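N-acetyltransferase (Staphylococcus aureus subsp. aureus, PDB 4LUA) probably transfers an acetyl group from acetyl-coenzyme A to an amino group of a still unidentified substrate, as other GNAT-family N-acetyltransferases do. Local coordinates at residues E64-R76 with S84-I98. Numbering follows the deposited sequence.
Sequences ETLIATAALEQIR and SLIKYNFVTNNDKSI
E73 and K87 meet above one face of an antiparallel hairpin, where K87 NZ stands 3.2 Å from E73 OE2 in a salt bridge that uses the syn lone pair of the carboxylate oxygen. The two side chains arrive differently: E73 is extended, with CG opposite the backbone N (chi1 176°), whereas K87 bends at chi3 to bring NZ to that oxygen. On this face A71 CB sits near the ring plane of Y88, 4.1 Å from CD2, and T69 CG2 similarly meets the edge of F90.

Backbone pairs A71–K87 and E73–L85 are doubly hydrogen-bonded. Between T69 and A71 the register slips by one residue, a beta bulge in which Y88 takes a left-handed backbone conformation. A bulge in this strand is a hallmark of the GNAT fold; in relatives the strands equivalent to 83-91 and 117-123 splay apart where acetyl-coenzyme A inserts, and the same is probable here. Y88 O turns to a water, which also donates to T69 OG1; that hydroxyl is further bound to F58 O.

N89 bridges the bulge from the other face. With CG swung to the far side from its N (chi1 -178°), its ND2 reaches T69 O at 3.0 Å, nearly straight at 170°; T69 O lies in the plane of the N89 amide, though ND2 comes in tilted from the T69 carbonyl plane. OD1 is held by N99 ND2 of the helix 96-112. T69 O receives a second, weak bond from F90 N. A70 CB packs 3.8 Å from N89 ND2 and also touches L102 and I106 of that helix.

I67 O accepts from both T92 N and T92 OG1, the latter at 2.9 Å. I98, in the first turn of the helix capped by D95 OD1, lays CG2 against A68 CB (3.9 Å) and crosses I67 roughly at right angles, CD1 to CD1.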
# COMPACT_ATOMS: atom_id res chain seq x y z
N GLU A 64 21.02 3.58 -3.38
CA GLU A 64 20.40 4.60 -4.22
C GLU A 64 19.06 4.20 -4.80
O GLU A 64 18.40 5.01 -5.48
CB GLU A 64 21.31 4.99 -5.38
CG GLU A 64 22.60 5.56 -4.95
CD GLU A 64 23.33 6.13 -6.11
OE1 GLU A 64 22.85 7.14 -6.67
OE2 GLU A 64 24.37 5.55 -6.48
N THR A 65 18.65 2.95 -4.55
CA THR A 65 17.53 2.32 -5.28
C THR A 65 16.23 2.27 -4.50
O THR A 65 16.20 1.79 -3.38
CB THR A 65 17.91 0.88 -5.71
OG1 THR A 65 19.13 0.94 -6.47
CG2 THR A 65 16.83 0.26 -6.59
N LEU A 66 15.16 2.82 -5.08
CA LEU A 66 13.83 2.70 -4.50
C LEU A 66 13.32 1.29 -4.78
O LEU A 66 13.17 0.87 -5.97
CB LEU A 66 12.91 3.76 -5.16
CG LEU A 66 11.46 3.69 -4.76
CD1 LEU A 66 11.27 3.96 -3.25
CD2 LEU A 66 10.70 4.74 -5.61
N ILE A 67 13.07 0.53 -3.72
CA ILE A 67 12.68 -0.88 -3.91
C ILE A 67 11.26 -1.22 -3.52
O ILE A 67 10.78 -2.31 -3.84
CB ILE A 67 13.68 -1.85 -3.23
CG1 ILE A 67 13.65 -1.71 -1.70
CG2 ILE A 67 15.09 -1.57 -3.82
CD1 ILE A 67 14.46 -2.86 -1.04
N ALA A 68 10.59 -0.32 -2.82
CA ALA A 68 9.21 -0.59 -2.39
C ALA A 68 8.54 0.71 -2.02
O ALA A 68 9.21 1.70 -1.66
CB ALA A 68 9.16 -1.57 -1.17
N THR A 69 7.20 0.71 -2.11
CA THR A 69 6.46 1.90 -1.69
C THR A 69 5.08 1.50 -1.18
O THR A 69 4.56 0.43 -1.55
CB THR A 69 6.27 2.88 -2.89
OG1 THR A 69 5.68 4.12 -2.44
CG2 THR A 69 5.46 2.32 -4.11
N ALA A 70 4.52 2.37 -0.31
CA ALA A 70 3.07 2.30 -0.02
C ALA A 70 2.65 3.70 0.38
O ALA A 70 3.50 4.49 0.80
CB ALA A 70 2.79 1.25 1.10
N ALA A 71 1.35 3.98 0.23
CA ALA A 71 0.78 5.29 0.55
C ALA A 71 -0.33 5.10 1.63
O ALA A 71 -1.00 4.07 1.73
CB ALA A 71 0.23 5.88 -0.71
N LEU A 72 -0.45 6.13 2.47
CA LEU A 72 -1.47 6.15 3.47
C LEU A 72 -2.35 7.33 3.05
O LEU A 72 -1.93 8.50 3.10
CB LEU A 72 -0.78 6.37 4.83
CG LEU A 72 -1.66 6.41 6.05
CD1 LEU A 72 -2.52 5.13 6.13
CD2 LEU A 72 -0.80 6.61 7.33
N GLU A 73 -3.59 7.01 2.68
CA GLU A 73 -4.51 8.03 2.17
C GLU A 73 -5.57 8.26 3.23
O GLU A 73 -6.20 7.31 3.71
CB GLU A 73 -5.13 7.57 0.82
CG GLU A 73 -6.19 8.58 0.30
CD GLU A 73 -6.85 8.17 -1.01
OE1 GLU A 73 -7.62 8.99 -1.57
OE2 GLU A 73 -6.63 7.03 -1.48
N GLN A 74 -5.78 9.50 3.63
CA GLN A 74 -6.88 9.80 4.52
C GLN A 74 -8.11 10.16 3.66
O GLN A 74 -8.07 11.14 2.87
CB GLN A 74 -6.52 10.98 5.45
CG GLN A 74 -7.02 10.84 6.90
CD GLN A 74 -5.97 11.28 7.94
OE1 GLN A 74 -4.80 11.49 7.62
NE2 GLN A 74 -6.40 11.40 9.20
N ILE A 75 -9.19 9.41 3.83
CA ILE A 75 -10.48 9.73 3.23
C ILE A 75 -11.20 10.75 4.11
O ILE A 75 -11.54 10.43 5.26
CB ILE A 75 -11.40 8.51 3.18
CG1 ILE A 75 -10.76 7.39 2.37
CG2 ILE A 75 -12.71 8.93 2.58
CD1 ILE A 75 -10.13 7.86 1.07
N ARG A 76 -11.47 11.95 3.58
CA ARG A 76 -12.23 12.94 4.36
C ARG A 76 -13.70 13.13 3.92
O ARG A 76 -14.08 12.80 2.81
CB ARG A 76 -11.52 14.30 4.41
CG ARG A 76 -12.26 15.32 5.31
CD ARG A 76 -11.56 16.68 5.40
NE ARG A 76 -10.23 16.58 5.99
CZ ARG A 76 -9.09 16.74 5.32
NH1 ARG A 76 -9.12 17.02 4.03
NH2 ARG A 76 -7.92 16.62 5.94
N SER A 84 -8.30 6.08 7.31
CA SER A 84 -7.05 5.97 6.59
C SER A 84 -6.86 4.61 5.92
O SER A 84 -7.07 3.64 6.53
CB SER A 84 -5.90 6.26 7.52
OG SER A 84 -5.75 7.65 7.63
N LEU A 85 -6.45 4.62 4.66
CA LEU A 85 -6.33 3.39 3.84
C LEU A 85 -4.94 3.24 3.38
O LEU A 85 -4.33 4.19 2.94
CB LEU A 85 -7.20 3.49 2.56
CG LEU A 85 -8.66 3.04 2.64
CD1 LEU A 85 -9.40 3.66 3.79
CD2 LEU A 85 -9.33 3.37 1.30
N ILE A 86 -4.45 2.00 3.39
CA ILE A 86 -3.15 1.74 2.76
C ILE A 86 -3.43 1.41 1.30
O ILE A 86 -4.34 0.61 1.01
CB ILE A 86 -2.45 0.55 3.46
CG1 ILE A 86 -2.16 0.91 4.91
CG2 ILE A 86 -1.16 0.15 2.65
CD1 ILE A 86 -1.75 -0.33 5.76
N LYS A 87 -2.69 2.07 0.42
CA LYS A 87 -2.89 1.98 -1.04
C LYS A 87 -1.54 1.96 -1.74
O LYS A 87 -0.50 2.34 -1.16
CB LYS A 87 -3.70 3.23 -1.55
CG LYS A 87 -5.14 3.09 -1.10
CD LYS A 87 -6.02 4.16 -1.69
CE LYS A 87 -6.85 3.65 -2.85
NZ LYS A 87 -7.41 4.79 -3.63
N TYR A 88 -1.59 1.61 -3.02
CA TYR A 88 -0.42 1.78 -3.92
C TYR A 88 0.83 1.13 -3.33
O TYR A 88 1.91 1.75 -3.26
CB TYR A 88 -0.17 3.27 -4.22
CG TYR A 88 -1.44 3.95 -4.71
CD1 TYR A 88 -2.18 3.41 -5.75
CD2 TYR A 88 -1.91 5.09 -4.08
CE1 TYR A 88 -3.37 4.03 -6.18
CE2 TYR A 88 -3.08 5.70 -4.50
CZ TYR A 88 -3.80 5.15 -5.53
OH TYR A 88 -4.98 5.76 -5.96
N ASN A 89 0.70 -0.13 -2.95
CA ASN A 89 1.81 -0.86 -2.30
C ASN A 89 2.47 -1.71 -3.37
O ASN A 89 1.92 -2.74 -3.80
CB ASN A 89 1.19 -1.70 -1.18
CG ASN A 89 2.22 -2.53 -0.34
OD1 ASN A 89 1.83 -3.53 0.25
ND2 ASN A 89 3.51 -2.15 -0.34
N PHE A 90 3.62 -1.25 -3.86
CA PHE A 90 4.39 -2.00 -4.87
C PHE A 90 5.72 -2.35 -4.26
O PHE A 90 6.43 -1.47 -3.77
CB PHE A 90 4.61 -1.11 -6.12
CG PHE A 90 3.33 -0.77 -6.84
CD1 PHE A 90 2.85 -1.56 -7.86
CD2 PHE A 90 2.63 0.37 -6.47
CE1 PHE A 90 1.63 -1.25 -8.53
CE2 PHE A 90 1.43 0.70 -7.12
CZ PHE A 90 0.93 -0.09 -8.15
N VAL A 91 6.07 -3.65 -4.29
CA VAL A 91 7.27 -4.11 -3.59
C VAL A 91 8.08 -4.96 -4.57
O VAL A 91 7.52 -5.91 -5.13
CB VAL A 91 6.88 -5.04 -2.44
CG1 VAL A 91 8.14 -5.42 -1.65
CG2 VAL A 91 5.80 -4.44 -1.60
N THR A 92 9.36 -4.63 -4.80
CA THR A 92 10.20 -5.45 -5.68
C THR A 92 10.16 -6.90 -5.21
O THR A 92 10.33 -7.17 -4.04
CB THR A 92 11.62 -4.89 -5.73
OG1 THR A 92 11.56 -3.57 -6.28
CG2 THR A 92 12.48 -5.78 -6.68
N ASN A 93 9.91 -7.81 -6.17
CA ASN A 93 9.84 -9.27 -5.90
C ASN A 93 8.76 -9.66 -4.88
O ASN A 93 8.81 -10.79 -4.35
CB ASN A 93 11.18 -9.80 -5.36
CG ASN A 93 12.37 -9.56 -6.30
OD1 ASN A 93 12.22 -9.62 -7.51
ND2 ASN A 93 13.56 -9.29 -5.73
N ASN A 94 7.78 -8.79 -4.59
CA ASN A 94 6.81 -9.03 -3.50
C ASN A 94 7.47 -9.50 -2.22
O ASN A 94 6.95 -10.38 -1.47
CB ASN A 94 5.74 -10.07 -3.89
CG ASN A 94 4.52 -9.43 -4.56
OD1 ASN A 94 4.28 -8.23 -4.44
ND2 ASN A 94 3.69 -10.27 -5.16
N ASP A 95 8.65 -8.95 -1.94
CA ASP A 95 9.42 -9.39 -0.82
C ASP A 95 8.72 -9.06 0.49
O ASP A 95 8.51 -7.88 0.85
CB ASP A 95 10.81 -8.71 -0.88
CG ASP A 95 11.77 -9.23 0.17
OD1 ASP A 95 11.47 -9.21 1.38
OD2 ASP A 95 12.91 -9.65 -0.17
N LYS A 96 8.37 -10.12 1.21
CA LYS A 96 7.59 -9.91 2.43
C LYS A 96 8.40 -9.44 3.61
O LYS A 96 7.82 -8.88 4.54
CB LYS A 96 6.85 -11.19 2.79
CG LYS A 96 5.72 -11.45 1.84
CD LYS A 96 5.08 -12.79 2.20
CE LYS A 96 4.88 -13.56 0.95
NZ LYS A 96 4.00 -14.72 1.18
N SER A 97 9.71 -9.71 3.63
CA SER A 97 10.55 -9.16 4.69
C SER A 97 10.57 -7.63 4.58
O SER A 97 10.33 -6.88 5.58
CB SER A 97 11.97 -9.69 4.58
OG SER A 97 12.63 -9.41 5.80
N ILE A 98 10.80 -7.17 3.36
CA ILE A 98 10.80 -5.73 3.09
C ILE A 98 9.40 -5.14 3.37
O ILE A 98 9.25 -4.10 4.05
CB ILE A 98 11.15 -5.42 1.58
CG1 ILE A 98 12.53 -5.93 1.21
CG2 ILE A 98 11.05 -3.89 1.27
CD1 ILE A 98 13.53 -5.32 1.97
O HOH W 1 2.87 4.32 -3.00